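Local coordinates for transcription antitermination protein NusB (PDB 3R2C), which probably takes part in transcription antitermination of ribosomal RNA operons, binding the boxA sequence of their RNA, at residues R17-G22 / V80-L85; G6-A11 / V89-F94; D106-V111 / F122-L127. One frame throughout, in Å; residues are numbered along the deposited sequence.

Interaction 1 of 3, residues R17-G22 / V80-L85; sequences RWDLRG and VERNAL. With nucleotides of chain E.
Three N-H groups from 80-85 converge on a single oxygen, OD2 of Asp19. The carboxylate reaches across because Asp19 CG stands anti to the backbone N (chi1 -155°), and OD2 meets Arg82 NE at 2.8 Å through its syn lone pair. Arg82 approaches side-on: its chain runs straight to CD and then bends at chi3 (54°), which brings the NE edge of the guanidinium to the acid. Arg82 NH2 adds a longer, more bent bond of 3.2 Å to Asp19 OD2, which it meets from above the carboxylate plane. The two flat groups stand 81° apart, with OD2 still in the guanidinium plane. On the anti side, Asn83 ND2 donates to Asp19 OD2 at 2.9 Å. Arg82 NH1 is held by the carbonyls of Ile74 and Leu77; Asn83 ND2 also bonds the Tyr79 carbonyl, and Asn83 OD1 bonds Arg86. Glu81 faces elsewhere, its chain bent, and Glu81 OE2 accepts the N3-H of U8 of chain E at 2.7 Å in a nearly straight bond. The buried contact ties the end of helix 3-21 to the start of helix 79-94, with helix 25-36 packed against Trp18 and helices 100-114 and 117-137 against Ala84 and Leu85.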
loop_
_atom_site.group_PDB
_atom_site.type_symbol
_atom_site.label_atom_id
_atom_site.label_comp_id
_atom_site.label_asym_id
_atom_site.label_seq_id
_atom_site.Cartn_x
_atom_site.Cartn_y
_atom_site.Cartn_z
ATOM N N ARG A 17 1.894 1.022 -3.693
ATOM C CA ARG A 17 2.297 1.932 -4.768
ATOM C C ARG A 17 1.476 1.773 -6.034
ATOM O O ARG A 17 1.175 2.749 -6.727
ATOM C CB ARG A 17 3.763 1.713 -5.126
ATOM C CG ARG A 17 4.672 2.579 -4.326
ATOM C CD ARG A 17 6.117 2.182 -4.503
ATOM N NE ARG A 17 6.862 2.500 -3.296
ATOM C CZ ARG A 17 8.180 2.624 -3.240
ATOM N NH1 ARG A 17 8.908 2.474 -4.334
ATOM N NH2 ARG A 17 8.750 2.926 -2.088
ATOM N N TRP A 18 1.129 0.536 -6.347
ATOM C CA TRP A 18 0.351 0.232 -7.549
ATOM C C TRP A 18 -1.023 0.896 -7.420
ATOM O O TRP A 18 -1.522 1.525 -8.357
ATOM C CB TRP A 18 0.210 -1.283 -7.656
ATOM C CG TRP A 18 -0.519 -1.786 -8.855
ATOM C CD1 TRP A 18 -0.409 -1.347 -10.138
ATOM C CD2 TRP A 18 -1.461 -2.859 -8.875
ATOM N NE1 TRP A 18 -1.222 -2.086 -10.959
ATOM C CE2 TRP A 18 -1.882 -3.026 -10.203
ATOM C CE3 TRP A 18 -1.982 -3.705 -7.895
ATOM C CZ2 TRP A 18 -2.810 -3.985 -10.579
ATOM C CZ3 TRP A 18 -2.905 -4.658 -8.262
ATOM C CH2 TRP A 18 -3.302 -4.800 -9.594
ATOM N N ASP A 19 -1.601 0.797 -6.229
ATOM C CA ASP A 19 -2.924 1.350 -5.970
ATOM C C ASP A 19 -2.871 2.867 -6.160
ATOM O O ASP A 19 -3.772 3.473 -6.746
ATOM C CB ASP A 19 -3.366 0.993 -4.544
ATOM C CG ASP A 19 -4.881 0.977 -4.383
ATOM O OD1 ASP A 19 -5.603 1.143 -5.377
ATOM O OD2 ASP A 19 -5.358 0.812 -3.253
ATOM N N LEU A 20 -1.787 3.474 -5.691
ATOM C CA LEU A 20 -1.638 4.924 -5.733
ATOM C C LEU A 20 -1.240 5.476 -7.097
ATOM O O LEU A 20 -1.640 6.585 -7.456
ATOM C CB LEU A 20 -0.598 5.365 -4.712
ATOM C CG LEU A 20 -1.141 5.327 -3.285
ATOM C CD1 LEU A 20 -0.002 5.358 -2.292
ATOM C CD2 LEU A 20 -2.094 6.480 -3.087
ATOM N N ARG A 21 -0.465 4.714 -7.856
ATOM C CA ARG A 21 0.126 5.234 -9.092
ATOM C C ARG A 21 -0.440 4.610 -10.359
ATOM O O ARG A 21 -0.441 5.245 -11.406
ATOM C CB ARG A 21 1.637 5.040 -9.068
ATOM C CG ARG A 21 2.327 6.027 -8.141
ATOM C CD ARG A 21 3.748 5.637 -7.857
ATOM N NE ARG A 21 4.567 5.503 -9.068
ATOM C CZ ARG A 21 5.838 5.107 -9.038
ATOM N NH1 ARG A 21 6.412 4.829 -7.867
ATOM N NH2 ARG A 21 6.530 4.977 -10.164
ATOM N N GLY A 22 -0.879 3.361 -10.274
ATOM C CA GLY A 22 -1.469 2.681 -11.417
ATOM C C GLY A 22 -0.460 2.359 -12.502
ATOM O O GLY A 22 -0.802 2.235 -13.670
ATOM N N VAL A 80 -3.759 1.682 3.131
ATOM C CA VAL A 80 -3.018 0.659 3.868
ATOM C C VAL A 80 -3.874 -0.599 4.069
ATOM O O VAL A 80 -3.439 -1.723 3.788
ATOM C CB VAL A 80 -2.521 1.189 5.225
ATOM C CG1 VAL A 80 -2.020 0.036 6.105
ATOM C CG2 VAL A 80 -1.427 2.229 5.006
ATOM N N GLU A 81 -5.104 -0.410 4.526
ATOM C CA GLU A 81 -5.988 -1.540 4.835
ATOM C C GLU A 81 -6.351 -2.344 3.578
ATOM O O GLU A 81 -6.344 -3.575 3.591
ATOM C CB GLU A 81 -7.269 -1.046 5.508
ATOM C CG GLU A 81 -7.043 -0.405 6.872
ATOM C CD GLU A 81 -6.823 1.101 6.807
ATOM O OE1 GLU A 81 -6.121 1.599 5.900
ATOM O OE2 GLU A 81 -7.359 1.800 7.689
ATOM N N ARG A 82 -6.651 -1.652 2.487
ATOM C CA ARG A 82 -7.114 -2.341 1.288
ATOM C C ARG A 82 -5.990 -3.201 0.719
ATOM O O ARG A 82 -6.204 -4.331 0.331
ATOM C CB ARG A 82 -7.653 -1.352 0.243
ATOM C CG ARG A 82 -7.905 -1.943 -1.149
ATOM C CD ARG A 82 -8.616 -0.922 -2.086
ATOM N NE ARG A 82 -7.873 0.335 -2.140
ATOM C CZ ARG A 82 -8.223 1.457 -1.518
ATOM N NH1 ARG A 82 -9.357 1.529 -0.825
ATOM N NH2 ARG A 82 -7.441 2.527 -1.608
ATOM N N ASN A 83 -4.775 -2.688 0.710
ATOM C CA ASN A 83 -3.679 -3.460 0.135
ATOM C C ASN A 83 -3.110 -4.536 1.059
ATOM O O ASN A 83 -2.641 -5.583 0.594
ATOM C CB ASN A 83 -2.641 -2.492 -0.420
ATOM C CG ASN A 83 -3.203 -1.733 -1.598
ATOM O OD1 ASN A 83 -3.450 -2.332 -2.623
ATOM N ND2 ASN A 83 -3.476 -0.445 -1.436
ATOM N N ALA A 84 -3.223 -4.324 2.364
ATOM C CA ALA A 84 -2.861 -5.372 3.308
ATOM C C ALA A 84 -3.859 -6.526 3.205
ATOM O O ALA A 84 -3.471 -7.697 3.295
ATOM C CB ALA A 84 -2.799 -4.829 4.740
ATOM N N LEU A 85 -5.141 -6.200 3.018
ATOM C CA LEU A 85 -6.170 -7.218 2.816
ATOM C C LEU A 85 -5.972 -7.950 1.490
ATOM O O LEU A 85 -6.165 -9.152 1.412
ATOM C CB LEU A 85 -7.591 -6.615 2.882
ATOM C CG LEU A 85 -8.096 -6.380 4.321
ATOM C CD1 LEU A 85 -9.339 -5.481 4.353
ATOM C CD2 LEU A 85 -8.366 -7.707 5.021
ATOM P P U E 8 -16.237 -1.478 12.557
ATOM O OP1 U E 8 -16.792 -1.847 13.889
ATOM O OP2 U E 8 -17.176 -1.195 11.441
ATOM O "O5'" U E 8 -15.196 -0.284 12.706
ATOM C "C5'" U E 8 -13.967 -0.481 13.388
ATOM C "C4'" U E 8 -13.032 0.689 13.205
ATOM O "O4'" U E 8 -12.152 0.454 12.061
ATOM C "C3'" U E 8 -13.708 2.046 12.944
ATOM O "O3'" U E 8 -13.013 3.067 13.656
ATOM C "C2'" U E 8 -13.486 2.250 11.450
ATOM O "O2'" U E 8 -13.518 3.594 11.026
ATOM C "C1'" U E 8 -12.102 1.641 11.303
ATOM N N1 U E 8 -11.692 1.353 9.909
ATOM C C2 U E 8 -10.336 1.530 9.674
ATOM O O2 U E 8 -9.533 1.823 10.549
ATOM N N3 U E 8 -9.951 1.315 8.379
ATOM C C4 U E 8 -10.762 0.975 7.314
ATOM O O4 U E 8 -10.245 0.824 6.209
ATOM C C5 U E 8 -12.156 0.839 7.625
ATOM C C6 U E 8 -12.565 1.045 8.884
#

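Interaction 2 of 3, residues G6-A11 / V89-F94; sequences GARDTA and VAELIF. With nucleotides of chain E.
Between 6-11 and 89-94 the contact is carried by Arg8 and Glu91, through a side-on, two-pronged salt bridge. Along 6-11 the first residue to take part is Arg8, whose CB does not aim directly at helix 79-94. With CG beside the backbone N (chi1 -71°) and the chain extended to NE, the guanidinium nevertheless reaches the acid. Arg8 NE donates at 2.8 Å to Glu91 OE1, which accepts on its syn lone pair, and Arg8 NH2 donates to Glu91 OE2 at 2.8 Å. Both oxygens lie close to the guanidinium plane, but the carboxylate is turned 35° against it, leaving the second bond tilted from the plane of the acid. Glu91 stretches out to meet the arginine at about a right angle, and its OE2 is also hydrogen-bonded to Tyr46 OH. At another edge of the guanidinium, Arg8 NH1 donates to O6 of G1 of chain E at 2.9 Å. Farther along, Thr10 and Ala11 set the next turn against helix 41-56. Asp106 at NH1 and Glu99 at NH2 add two more acids to Glu91 around this buried cation. Their charges probably offset its own and fix the plane of the guanidinium, presenting NH1 to the carbonyl oxygen of an RNA guanine.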
loop_
_atom_site.group_PDB
_atom_site.type_symbol
_atom_site.label_atom_id
_atom_site.label_comp_id
_atom_site.label_asym_id
_atom_site.label_seq_id
_atom_site.Cartn_x
_atom_site.Cartn_y
_atom_site.Cartn_z
ATOM N N GLY A 6 9.717 -10.325 5.707
ATOM C CA GLY A 6 10.271 -9.280 4.863
ATOM C C GLY A 6 9.662 -9.296 3.466
ATOM O O GLY A 6 9.423 -8.246 2.874
ATOM N N ALA A 7 9.404 -10.484 2.935
ATOM C CA ALA A 7 8.842 -10.594 1.580
ATOM C C ALA A 7 7.423 -10.021 1.529
ATOM O O ALA A 7 7.029 -9.405 0.538
ATOM C CB ALA A 7 8.837 -12.044 1.130
ATOM N N ARG A 8 6.662 -10.229 2.599
ATOM C CA ARG A 8 5.320 -9.652 2.712
ATOM C C ARG A 8 5.370 -8.125 2.791
ATOM O O ARG A 8 4.520 -7.443 2.215
ATOM C CB ARG A 8 4.597 -10.235 3.928
ATOM C CG ARG A 8 4.223 -11.690 3.706
ATOM C CD ARG A 8 3.777 -12.396 4.996
ATOM N NE ARG A 8 3.631 -13.833 4.757
ATOM C CZ ARG A 8 4.178 -14.788 5.505
ATOM N NH1 ARG A 8 4.883 -14.476 6.599
ATOM N NH2 ARG A 8 4.001 -16.059 5.176
ATOM N N ASP A 9 6.362 -7.580 3.489
ATOM C CA ASP A 9 6.534 -6.130 3.492
ATOM C C ASP A 9 6.828 -5.599 2.073
ATOM O O ASP A 9 6.237 -4.608 1.627
ATOM C CB ASP A 9 7.646 -5.709 4.455
ATOM C CG ASP A 9 7.949 -4.209 4.371
ATOM O OD1 ASP A 9 7.174 -3.411 4.942
ATOM O OD2 ASP A 9 8.946 -3.820 3.722
ATOM N N THR A 10 7.727 -6.263 1.355
ATOM C CA THR A 10 8.018 -5.867 -0.025
ATOM C C THR A 10 6.760 -5.891 -0.883
ATOM O O THR A 10 6.469 -4.932 -1.604
ATOM C CB THR A 10 9.073 -6.798 -0.646
ATOM O OG1 THR A 10 10.294 -6.670 0.092
ATOM C CG2 THR A 10 9.314 -6.455 -2.110
ATOM N N ALA A 11 6.019 -6.992 -0.808
ATOM C CA ALA A 11 4.834 -7.173 -1.630
ATOM C C ALA A 11 3.773 -6.128 -1.273
ATOM O O ALA A 11 3.133 -5.552 -2.165
ATOM C CB ALA A 11 4.270 -8.584 -1.445
ATOM N N VAL A 89 -5.347 -11.988 1.376
ATOM C CA VAL A 89 -6.212 -12.901 0.631
ATOM C C VAL A 89 -5.399 -13.695 -0.394
ATOM O O VAL A 89 -5.602 -14.891 -0.560
ATOM C CB VAL A 89 -7.366 -12.150 -0.054
ATOM C CG1 VAL A 89 -8.088 -13.065 -1.081
ATOM C CG2 VAL A 89 -8.338 -11.632 0.997
ATOM N N ALA A 90 -4.489 -13.017 -1.089
ATOM C CA ALA A 90 -3.647 -13.674 -2.079
ATOM C C ALA A 90 -2.878 -14.836 -1.438
ATOM O O ALA A 90 -2.798 -15.924 -2.014
ATOM C CB ALA A 90 -2.675 -12.678 -2.714
ATOM N N GLU A 91 -2.318 -14.627 -0.253
ATOM C CA GLU A 91 -1.516 -15.694 0.357
ATOM C C GLU A 91 -2.365 -16.794 0.993
ATOM O O GLU A 91 -2.080 -17.982 0.827
ATOM C CB GLU A 91 -0.534 -15.155 1.411
ATOM C CG GLU A 91 0.524 -16.210 1.749
ATOM C CD GLU A 91 1.711 -15.653 2.501
ATOM O OE1 GLU A 91 1.661 -14.473 2.912
ATOM O OE2 GLU A 91 2.697 -16.404 2.683
ATOM N N LEU A 92 -3.394 -16.407 1.733
ATOM C CA LEU A 92 -4.199 -17.384 2.470
ATOM C C LEU A 92 -5.007 -18.249 1.517
ATOM O O LEU A 92 -5.177 -19.439 1.731
ATOM C CB LEU A 92 -5.158 -16.671 3.426
ATOM C CG LEU A 92 -4.470 -16.063 4.650
ATOM C CD1 LEU A 92 -5.465 -15.201 5.430
ATOM C CD2 LEU A 92 -3.855 -17.153 5.542
ATOM N N ILE A 93 -5.499 -17.639 0.451
ATOM C CA ILE A 93 -6.459 -18.314 -0.407
ATOM C C ILE A 93 -5.843 -18.753 -1.712
ATOM O O ILE A 93 -5.913 -19.922 -2.064
ATOM C CB ILE A 93 -7.678 -17.435 -0.669
ATOM C CG1 ILE A 93 -8.422 -17.221 0.651
ATOM C CG2 ILE A 93 -8.590 -18.078 -1.722
ATOM C CD1 ILE A 93 -9.822 -16.697 0.496
ATOM N N PHE A 94 -5.222 -17.828 -2.425
ATOM C CA PHE A 94 -4.758 -18.150 -3.760
ATOM C C PHE A 94 -3.442 -18.928 -3.724
ATOM O O PHE A 94 -3.157 -19.702 -4.630
ATOM C CB PHE A 94 -4.702 -16.878 -4.623
ATOM C CG PHE A 94 -6.064 -16.369 -4.991
ATOM C CD1 PHE A 94 -6.744 -15.497 -4.160
ATOM C CD2 PHE A 94 -6.693 -16.818 -6.154
ATOM C CE1 PHE A 94 -8.016 -15.047 -4.496
ATOM C CE2 PHE A 94 -7.960 -16.378 -6.501
ATOM C CZ PHE A 94 -8.625 -15.491 -5.675
ATOM O "O5'" G E 1 11.906 -18.960 13.434
ATOM C "C5'" G E 1 12.257 -17.777 14.142
ATOM C "C4'" G E 1 11.040 -17.088 14.703
ATOM O "O4'" G E 1 10.233 -16.567 13.605
ATOM C "C3'" G E 1 10.098 -17.976 15.506
ATOM O "O3'" G E 1 9.398 -17.142 16.424
ATOM C "C2'" G E 1 9.143 -18.467 14.415
ATOM O "O2'" G E 1 7.913 -18.988 14.873
ATOM C "C1'" G E 1 8.959 -17.174 13.620
ATOM N N9 G E 1 8.523 -17.343 12.235
ATOM C C8 G E 1 8.731 -18.323 11.289
ATOM N N7 G E 1 8.166 -18.031 10.139
ATOM C C5 G E 1 7.567 -16.794 10.343
ATOM C C6 G E 1 6.796 -15.946 9.492
ATOM O O6 G E 1 6.476 -16.141 8.327
ATOM N N1 G E 1 6.391 -14.771 10.122
ATOM C C2 G E 1 6.684 -14.460 11.426
ATOM N N2 G E 1 6.227 -13.303 11.913
ATOM N N3 G E 1 7.383 -15.240 12.224
ATOM C C4 G E 1 7.783 -16.372 11.624
#

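Interaction 3 of 3, residues D106-V111 / F122-L127; sequences DIVDLV and FVNGVL. With nucleotides of chain E.
Val123 fills the tight, apolar side of the contact, where its two methyls meet two residues of the facing helix. Val123 CG2 meets Val111 CG2 tip to tip at 3.8 Å, while Val123 CG1 lies 4.0 Å from Ile107 CG2, those two side chains crossing at about a right angle. The short helical segments run roughly antiparallel, with axes 9.7 Å apart. On the other side RNA, rather than more protein, lies beside Val108 and Asn124, and the contact turns more polar. Val108 puts CG2 against Asn124 OD1 at 3.4 Å and, with CG1 anti to the backbone N (chi1 174°), directs that other methyl to the base of C5 of chain E. Asp109 OD1 accepts an N4-H of the same cytosine, N4 lying 2.8 Å from Asp109 OD1, and Asn124 hydrogen-bonds through OD1 and ND2 to RNA sugars. Phe122 takes no part between the helices; its ring lies against the RNA, with the base of U8 of chain E over the centre of one face and Val126 CG2 on the opposite face nearer the rim. A serine in its place would probably leave the uracil without the ring face beneath it and open a gap beside Val126. Methyls thus mostly join the helices, with Val108 serving both partners, while Asp109, Asn124 and Phe122 face the RNA, consistent with a part in binding it.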
loop_
_atom_site.group_PDB
_atom_site.type_symbol
_atom_site.label_atom_id
_atom_site.label_comp_id
_atom_site.label_asym_id
_atom_site.label_seq_id
_atom_site.Cartn_x
_atom_site.Cartn_y
_atom_site.Cartn_z
ATOM N N ASP A 106 1.886 -11.220 10.361
ATOM C CA ASP A 106 2.654 -10.262 9.556
ATOM C C ASP A 106 1.770 -9.203 8.865
ATOM O O ASP A 106 2.177 -8.045 8.750
ATOM C CB ASP A 106 3.526 -11.004 8.538
ATOM C CG ASP A 106 4.706 -11.712 9.204
ATOM O OD1 ASP A 106 5.052 -11.343 10.350
ATOM O OD2 ASP A 106 5.291 -12.623 8.583
ATOM N N ILE A 107 0.567 -9.580 8.433
ATOM C CA ILE A 107 -0.322 -8.623 7.748
ATOM C C ILE A 107 -0.749 -7.536 8.731
ATOM O O ILE A 107 -0.684 -6.356 8.418
ATOM C CB ILE A 107 -1.598 -9.276 7.169
ATOM C CG1 ILE A 107 -1.270 -10.226 6.018
ATOM C CG2 ILE A 107 -2.587 -8.211 6.687
ATOM C CD1 ILE A 107 -0.535 -9.587 4.872
ATOM N N VAL A 108 -1.185 -7.948 9.922
ATOM C CA VAL A 108 -1.631 -7.015 10.945
ATOM C C VAL A 108 -0.458 -6.169 11.484
ATOM O O VAL A 108 -0.630 -4.983 11.771
ATOM C CB VAL A 108 -2.396 -7.776 12.081
ATOM C CG1 VAL A 108 -2.761 -6.850 13.243
ATOM C CG2 VAL A 108 -3.659 -8.434 11.504
ATOM N N ASP A 109 0.735 -6.755 11.591
ATOM C CA ASP A 109 1.928 -5.975 11.954
ATOM C C ASP A 109 2.142 -4.830 10.961
ATOM O O ASP A 109 2.473 -3.709 11.360
ATOM C CB ASP A 109 3.206 -6.825 11.948
ATOM C CG ASP A 109 3.505 -7.481 13.291
ATOM O OD1 ASP A 109 2.744 -7.303 14.262
ATOM O OD2 ASP A 109 4.545 -8.167 13.377
ATOM N N LEU A 110 1.996 -5.121 9.669
ATOM C CA LEU A 110 2.199 -4.103 8.640
ATOM C C LEU A 110 1.170 -2.997 8.784
ATOM O O LEU A 110 1.481 -1.811 8.628
ATOM C CB LEU A 110 2.056 -4.711 7.241
ATOM C CG LEU A 110 3.243 -5.532 6.746
ATOM C CD1 LEU A 110 2.785 -6.476 5.637
ATOM C CD2 LEU A 110 4.371 -4.640 6.265
ATOM N N VAL A 111 -0.077 -3.389 9.031
ATOM C CA VAL A 111 -1.142 -2.394 9.157
ATOM C C VAL A 111 -0.887 -1.517 10.386
ATOM O O VAL A 111 -1.048 -0.291 10.351
ATOM C CB VAL A 111 -2.521 -3.052 9.232
ATOM C CG1 VAL A 111 -3.597 -1.995 9.515
ATOM C CG2 VAL A 111 -2.816 -3.798 7.910
ATOM N N PHE A 122 -9.515 -3.782 12.433
ATOM C CA PHE A 122 -10.434 -3.868 11.317
ATOM C C PHE A 122 -9.917 -4.887 10.303
ATOM O O PHE A 122 -10.654 -5.771 9.891
ATOM C CB PHE A 122 -10.610 -2.500 10.665
ATOM C CG PHE A 122 -11.486 -2.525 9.466
ATOM C CD1 PHE A 122 -12.861 -2.453 9.596
ATOM C CD2 PHE A 122 -10.937 -2.629 8.196
ATOM C CE1 PHE A 122 -13.675 -2.473 8.470
ATOM C CE2 PHE A 122 -11.744 -2.662 7.081
ATOM C CZ PHE A 122 -13.114 -2.580 7.217
ATOM N N VAL A 123 -8.649 -4.777 9.918
ATOM C CA VAL A 123 -8.076 -5.718 8.954
ATOM C C VAL A 123 -8.089 -7.149 9.502
ATOM O O VAL A 123 -8.407 -8.088 8.784
ATOM C CB VAL A 123 -6.630 -5.338 8.559
ATOM C CG1 VAL A 123 -5.977 -6.482 7.782
ATOM C CG2 VAL A 123 -6.631 -4.025 7.738
ATOM N N ASN A 124 -7.747 -7.324 10.772
ATOM C CA ASN A 124 -7.768 -8.668 11.341
ATOM C C ASN A 124 -9.191 -9.212 11.299
ATOM O O ASN A 124 -9.409 -10.351 10.904
ATOM C CB ASN A 124 -7.227 -8.696 12.771
ATOM C CG ASN A 124 -6.914 -10.110 13.241
ATOM O OD1 ASN A 124 -5.843 -10.635 12.977
ATOM N ND2 ASN A 124 -7.863 -10.736 13.920
ATOM N N GLY A 125 -10.154 -8.370 11.664
ATOM C CA GLY A 125 -11.549 -8.767 11.721
ATOM C C GLY A 125 -12.092 -9.164 10.358
ATOM O O GLY A 125 -12.743 -10.201 10.225
ATOM N N VAL A 126 -11.828 -8.350 9.337
ATOM C CA VAL A 126 -12.247 -8.707 7.977
ATOM C C VAL A 126 -11.530 -9.966 7.461
ATOM O O VAL A 126 -12.159 -10.884 6.941
ATOM C CB VAL A 126 -12.016 -7.545 6.983
ATOM C CG1 VAL A 126 -12.352 -7.989 5.557
ATOM C CG2 VAL A 126 -12.860 -6.322 7.370
ATOM N N LEU A 127 -10.210 -10.011 7.589
ATOM C CA LEU A 127 -9.451 -11.136 7.054
ATOM C C LEU A 127 -9.842 -12.453 7.725
ATOM O O LEU A 127 -9.840 -13.506 7.086
ATOM C CB LEU A 127 -7.939 -10.918 7.216
ATOM C CG LEU A 127 -7.066 -11.886 6.398
ATOM C CD1 LEU A 127 -7.379 -11.777 4.887
ATOM C CD2 LEU A 127 -5.573 -11.617 6.629
ATOM P P C E 5 -4.876 -13.769 18.297
ATOM O OP1 C E 5 -4.000 -13.909 19.478
ATOM O OP2 C E 5 -5.997 -14.718 18.122
ATOM O "O5'" C E 5 -5.413 -12.277 18.199
ATOM C "C5'" C E 5 -5.603 -11.496 19.363
ATOM C "C4'" C E 5 -5.576 -10.026 19.047
ATOM O "O4'" C E 5 -4.225 -9.639 18.637
ATOM C "C3'" C E 5 -6.518 -9.574 17.918
ATOM O "O3'" C E 5 -7.163 -8.348 18.291
ATOM C "C2'" C E 5 -5.557 -9.339 16.746
ATOM O "O2'" C E 5 -6.006 -8.403 15.792
ATOM C "C1'" C E 5 -4.312 -8.845 17.474
ATOM N N1 C E 5 -3.047 -8.942 16.684
ATOM C C2 C E 5 -2.107 -7.909 16.813
ATOM O O2 C E 5 -2.317 -7.006 17.627
ATOM N N3 C E 5 -0.969 -7.915 16.084
ATOM C C4 C E 5 -0.749 -8.880 15.206
ATOM N N4 C E 5 0.392 -8.810 14.512
ATOM C C5 C E 5 -1.686 -9.940 15.023
ATOM C C6 C E 5 -2.811 -9.918 15.765
ATOM P P U E 8 -16.237 -1.478 12.557
ATOM O OP1 U E 8 -16.792 -1.847 13.889
ATOM O OP2 U E 8 -17.176 -1.195 11.441
ATOM O "O5'" U E 8 -15.196 -0.284 12.706
ATOM C "C5'" U E 8 -13.967 -0.481 13.388
ATOM C "C4'" U E 8 -13.032 0.689 13.205
ATOM O "O4'" U E 8 -12.152 0.454 12.061
ATOM C "C3'" U E 8 -13.708 2.046 12.944
ATOM O "O3'" U E 8 -13.013 3.067 13.656
ATOM C "C2'" U E 8 -13.486 2.250 11.450
ATOM O "O2'" U E 8 -13.518 3.594 11.026
ATOM C "C1'" U E 8 -12.102 1.641 11.303
ATOM N N1 U E 8 -11.692 1.353 9.909
ATOM C C2 U E 8 -10.336 1.530 9.674
ATOM O O2 U E 8 -9.533 1.823 10.549
ATOM N N3 U E 8 -9.951 1.315 8.379
ATOM C C4 U E 8 -10.762 0.975 7.314
ATOM O O4 U E 8 -10.245 0.824 6.209
ATOM C C5 U E 8 -12.156 0.839 7.625
ATOM C C6 U E 8 -12.565 1.045 8.884
ATOM P P U E 7 -14.442 -7.622 15.183
ATOM O OP1 U E 7 -14.308 -6.819 16.416
ATOM O OP2 U E 7 -15.516 -8.636 15.095
ATOM O "O5'" U E 7 -14.502 -6.660 13.919
ATOM C "C5'" U E 7 -13.667 -5.517 13.837
ATOM C "C4'" U E 7 -14.026 -4.655 12.650
ATOM O "O4'" U E 7 -14.077 -5.480 11.448
ATOM C "C3'" U E 7 -15.381 -3.954 12.740
ATOM O "O3'" U E 7 -15.301 -2.688 12.090
ATOM C "C2'" U E 7 -16.286 -4.862 11.932
ATOM O "O2'" U E 7 -17.434 -4.225 11.412
ATOM C "C1'" U E 7 -15.335 -5.310 10.826
ATOM N N1 U E 7 -15.721 -6.577 10.183
ATOM C C2 U E 7 -16.238 -6.461 8.906
ATOM O O2 U E 7 -16.361 -5.394 8.325
ATOM N N3 U E 7 -16.604 -7.644 8.333
ATOM C C4 U E 7 -16.513 -8.901 8.881
ATOM O O4 U E 7 -16.894 -9.848 8.198
ATOM C C5 U E 7 -15.983 -8.946 10.213
ATOM C C6 U E 7 -15.614 -7.802 10.809
#

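Interactions 1 and 2 both join helix 3-21 to helix 79-94, about 13 Å apart between centres, with interaction 1 nested inside the chain loop closed by interaction 2. Both rely on an acid-arginine pair, but the roles are reversed: helix 3-21 gives the acid in interaction 1 and the arginine in interaction 2. Interaction 3 couples helices 100-114 and 117-137 mainly through aliphatic side chains, and touches interaction 1 where Ala84 packs on Val111. All three are buried with the RNA counted, interaction 2 lying nearest the centre of the chain. Another protein chain reaches the segments of interaction 1 but not those of interactions 2 and 3. Each contact has RNA beside it.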